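Local atomic coordinates of type II restriction enzyme SfiI (PDB entry 2EZV), a protein that recognises the double-stranded DNA sequence 5'-GGCCN(5)GGCC-3' and cleaves it within the central spacer to leave 5'-phosphate ends, working as a tetramer. Residues E55-Y60 and V161-R166. Sequence-based numbering, arbitrary orientation.
Sequences EDITQY and VHFYYR. With nucleotides of chain A.
Phe163 projects from strand 151-167 toward helix 49-62, and the far end of its ring meets Ile57 and Thr58, neighbours on one turn. On the apolar side, Ile57 CG2 lies 3.7 Å from Phe163 CE2 in an oblique approach. With CG1 anti to the carbonyl carbon (chi1 -57°), the longer arm of Ile57 leads away from the strand, leaving the CG2 methyl and CB for the ring; the side chain also touches Tyr31, Ala35 and Ile38 of helix 10-41. Val161, two residues before Phe163, points to the same side and meets Thr58 tip to tip, its CG2 4.1 Å from Thr58 CG2.

Both segments belong to the PDDEXK nuclease core: helix 49-62 packs on the mixed sheet, the axes of segments 55-60 and 161-166 approaching to 9.9 Å, and Val161 and Phe163 bond through their backbones to strand 93-104, which carries the calcium ligands Asp100 and Ala101. An alanine in place of Phe163 would probably leave a gap between helix and sheet, with Ile57 CG2 and Thr58 OG1 losing the ring they meet.

The polar element is Thr58 OG1, at the ring edge, near its plane and 3.3 Å from Phe163 CE1. No hydrogen bond crosses between helix and strand; this buried hydroxyl is satisfied by the carbonyl of Ala54, one turn back.

Farther along the strand the contact is with DNA: Tyr165 OH gives a weak hydrogen bond of 2.8 Å to OP1 of DG15 of chain A. The carbonyl oxygen of Phe163 lies at the edge of the Tyr165 ring, in the plane of that ring.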
loop_
_atom_site.group_PDB
_atom_site.type_symbol
_atom_site.label_atom_id
_atom_site.label_comp_id
_atom_site.label_asym_id
_atom_site.label_seq_id
_atom_site.Cartn_x
_atom_site.Cartn_y
_atom_site.Cartn_z
ATOM N N GLU D 55 -2.113 20.591 -5.543
ATOM C CA GLU D 55 -2.762 19.551 -4.757
ATOM C C GLU D 55 -2.256 18.166 -5.122
ATOM O O GLU D 55 -1.926 17.379 -4.245
ATOM C CB GLU D 55 -4.275 19.636 -4.939
ATOM C CG GLU D 55 -4.823 20.956 -4.453
ATOM C CD GLU D 55 -6.232 21.228 -4.926
ATOM O OE1 GLU D 55 -6.533 20.967 -6.106
ATOM O OE2 GLU D 55 -7.035 21.724 -4.121
ATOM N N ASP D 56 -2.181 17.878 -6.415
ATOM C CA ASP D 56 -1.708 16.581 -6.866
ATOM C C ASP D 56 -0.260 16.310 -6.460
ATOM O O ASP D 56 0.048 15.215 -5.991
ATOM C CB ASP D 56 -1.870 16.455 -8.386
ATOM C CG ASP D 56 -3.325 16.279 -8.806
ATOM O OD1 ASP D 56 -4.191 16.116 -7.910
ATOM O OD2 ASP D 56 -3.605 16.293 -10.026
ATOM N N ILE D 57 0.618 17.300 -6.642
ATOM C CA ILE D 57 2.026 17.170 -6.280
ATOM C C ILE D 57 2.105 16.781 -4.805
ATOM O O ILE D 57 2.758 15.798 -4.433
ATOM C CB ILE D 57 2.792 18.502 -6.427
ATOM C CG1 ILE D 57 2.686 19.050 -7.851
ATOM C CG2 ILE D 57 4.245 18.292 -6.058
ATOM C CD1 ILE D 57 3.549 18.352 -8.859
ATOM N N THR D 58 1.433 17.576 -3.978
ATOM C CA THR D 58 1.396 17.369 -2.539
ATOM C C THR D 58 0.954 15.953 -2.192
ATOM O O THR D 58 1.578 15.276 -1.374
ATOM C CB THR D 58 0.415 18.349 -1.868
ATOM O OG1 THR D 58 0.879 19.691 -2.053
ATOM C CG2 THR D 58 0.292 18.054 -0.380
ATOM N N GLN D 59 -0.144 15.521 -2.804
ATOM C CA GLN D 59 -0.658 14.192 -2.549
ATOM C C GLN D 59 0.340 13.092 -2.907
ATOM O O GLN D 59 0.592 12.201 -2.099
ATOM C CB GLN D 59 -1.961 13.949 -3.314
ATOM C CG GLN D 59 -2.391 12.489 -3.251
ATOM C CD GLN D 59 -3.704 12.205 -3.946
ATOM O OE1 GLN D 59 -4.013 11.055 -4.247
ATOM N NE2 GLN D 59 -4.489 13.243 -4.192
ATOM N N TYR D 60 0.891 13.150 -4.117
ATOM C CA TYR D 60 1.841 12.133 -4.570
ATOM C C TYR D 60 3.082 12.115 -3.701
ATOM O O TYR D 60 3.654 11.058 -3.439
ATOM C CB TYR D 60 2.242 12.374 -6.027
ATOM C CG TYR D 60 1.116 12.172 -7.015
ATOM C CD1 TYR D 60 1.051 12.926 -8.188
ATOM C CD2 TYR D 60 0.126 11.216 -6.793
ATOM C CE1 TYR D 60 0.030 12.733 -9.115
ATOM C CE2 TYR D 60 -0.897 11.013 -7.714
ATOM C CZ TYR D 60 -0.938 11.775 -8.872
ATOM O OH TYR D 60 -1.946 11.579 -9.791
ATOM N N VAL D 161 1.365 23.433 2.439
ATOM C CA VAL D 161 2.445 23.344 1.464
ATOM C C VAL D 161 2.146 24.478 0.489
ATOM O O VAL D 161 1.120 24.473 -0.186
ATOM C CB VAL D 161 2.420 21.988 0.745
ATOM C CG1 VAL D 161 3.677 21.789 -0.032
ATOM C CG2 VAL D 161 2.262 20.880 1.757
ATOM N N HIS D 162 3.047 25.451 0.438
ATOM C CA HIS D 162 2.888 26.645 -0.389
ATOM C C HIS D 162 3.850 26.677 -1.575
ATOM O O HIS D 162 5.056 26.899 -1.423
ATOM C CB HIS D 162 3.087 27.865 0.515
ATOM C CG HIS D 162 2.939 29.181 -0.175
ATOM N ND1 HIS D 162 3.869 29.661 -1.071
ATOM C CD2 HIS D 162 1.993 30.142 -0.059
ATOM C CE1 HIS D 162 3.504 30.864 -1.476
ATOM N NE2 HIS D 162 2.370 31.179 -0.876
ATOM N N PHE D 163 3.306 26.449 -2.764
ATOM C CA PHE D 163 4.114 26.447 -3.971
ATOM C C PHE D 163 4.295 27.862 -4.525
ATOM O O PHE D 163 3.392 28.421 -5.143
ATOM C CB PHE D 163 3.472 25.533 -5.023
ATOM C CG PHE D 163 3.353 24.097 -4.587
ATOM C CD1 PHE D 163 2.453 23.729 -3.588
ATOM C CD2 PHE D 163 4.159 23.117 -5.152
ATOM C CE1 PHE D 163 2.363 22.410 -3.159
ATOM C CE2 PHE D 163 4.075 21.793 -4.727
ATOM C CZ PHE D 163 3.176 21.439 -3.728
ATOM N N TYR D 164 5.471 28.429 -4.272
ATOM C CA TYR D 164 5.829 29.764 -4.730
ATOM C C TYR D 164 6.365 29.653 -6.154
ATOM O O TYR D 164 7.415 29.047 -6.387
ATOM C CB TYR D 164 6.901 30.342 -3.810
ATOM C CG TYR D 164 7.548 31.601 -4.321
ATOM C CD1 TYR D 164 8.927 31.671 -4.493
ATOM C CD2 TYR D 164 6.781 32.727 -4.634
ATOM C CE1 TYR D 164 9.534 32.827 -4.963
ATOM C CE2 TYR D 164 7.376 33.890 -5.105
ATOM C CZ TYR D 164 8.754 33.935 -5.267
ATOM O OH TYR D 164 9.360 35.086 -5.725
ATOM N N TYR D 165 5.654 30.242 -7.110
ATOM C CA TYR D 165 6.085 30.148 -8.503
ATOM C C TYR D 165 5.919 31.454 -9.274
ATOM O O TYR D 165 5.445 32.461 -8.743
ATOM C CB TYR D 165 5.272 29.060 -9.214
ATOM C CG TYR D 165 3.889 29.542 -9.581
ATOM C CD1 TYR D 165 3.612 29.993 -10.869
ATOM C CD2 TYR D 165 2.888 29.654 -8.611
ATOM C CE1 TYR D 165 2.378 30.554 -11.182
ATOM C CE2 TYR D 165 1.647 30.212 -8.914
ATOM C CZ TYR D 165 1.403 30.664 -10.201
ATOM O OH TYR D 165 0.195 31.244 -10.510
ATOM N N ARG D 166 6.298 31.406 -10.545
ATOM C CA ARG D 166 6.175 32.537 -11.451
ATOM C C ARG D 166 5.549 32.041 -12.755
ATOM O O ARG D 166 5.876 30.958 -13.230
ATOM C CB ARG D 166 7.547 33.132 -11.757
ATOM C CG ARG D 166 7.502 34.269 -12.758
ATOM C CD ARG D 166 8.914 34.700 -13.137
ATOM N NE ARG D 166 8.936 35.797 -14.104
ATOM C CZ ARG D 166 8.606 37.054 -13.826
ATOM N NH1 ARG D 166 8.219 37.394 -12.599
ATOM N NH2 ARG D 166 8.678 37.979 -14.777
ATOM P P DG A 15 -1.498 33.968 -7.810
ATOM O OP1 DG A 15 -0.646 32.940 -8.462
ATOM O OP2 DG A 15 -1.056 34.588 -6.537
ATOM O "O5'" DG A 15 -1.770 35.123 -8.876
ATOM C "C5'" DG A 15 -2.440 34.836 -10.106
ATOM C "C4'" DG A 15 -2.897 36.107 -10.788
ATOM O "O4'" DG A 15 -3.919 36.756 -9.987
ATOM C "C3'" DG A 15 -1.782 37.143 -10.924
ATOM O "O3'" DG A 15 -2.020 37.974 -12.073
ATOM C "C2'" DG A 15 -1.901 37.925 -9.628
ATOM C "C1'" DG A 15 -3.406 37.960 -9.418
ATOM N N9 DG A 15 -3.843 38.037 -8.026
ATOM C C8 DG A 15 -3.449 37.220 -6.997
ATOM N N7 DG A 15 -4.013 37.520 -5.859
ATOM C C5 DG A 15 -4.826 38.605 -6.152
ATOM C C6 DG A 15 -5.686 39.365 -5.308
ATOM O O6 DG A 15 -5.908 39.223 -4.100
ATOM N N1 DG A 15 -6.324 40.380 -6.010
ATOM C C2 DG A 15 -6.163 40.635 -7.347
ATOM N N2 DG A 15 -6.877 41.665 -7.830
ATOM N N3 DG A 15 -5.365 39.936 -8.147
ATOM C C4 DG A 15 -4.733 38.941 -7.485
#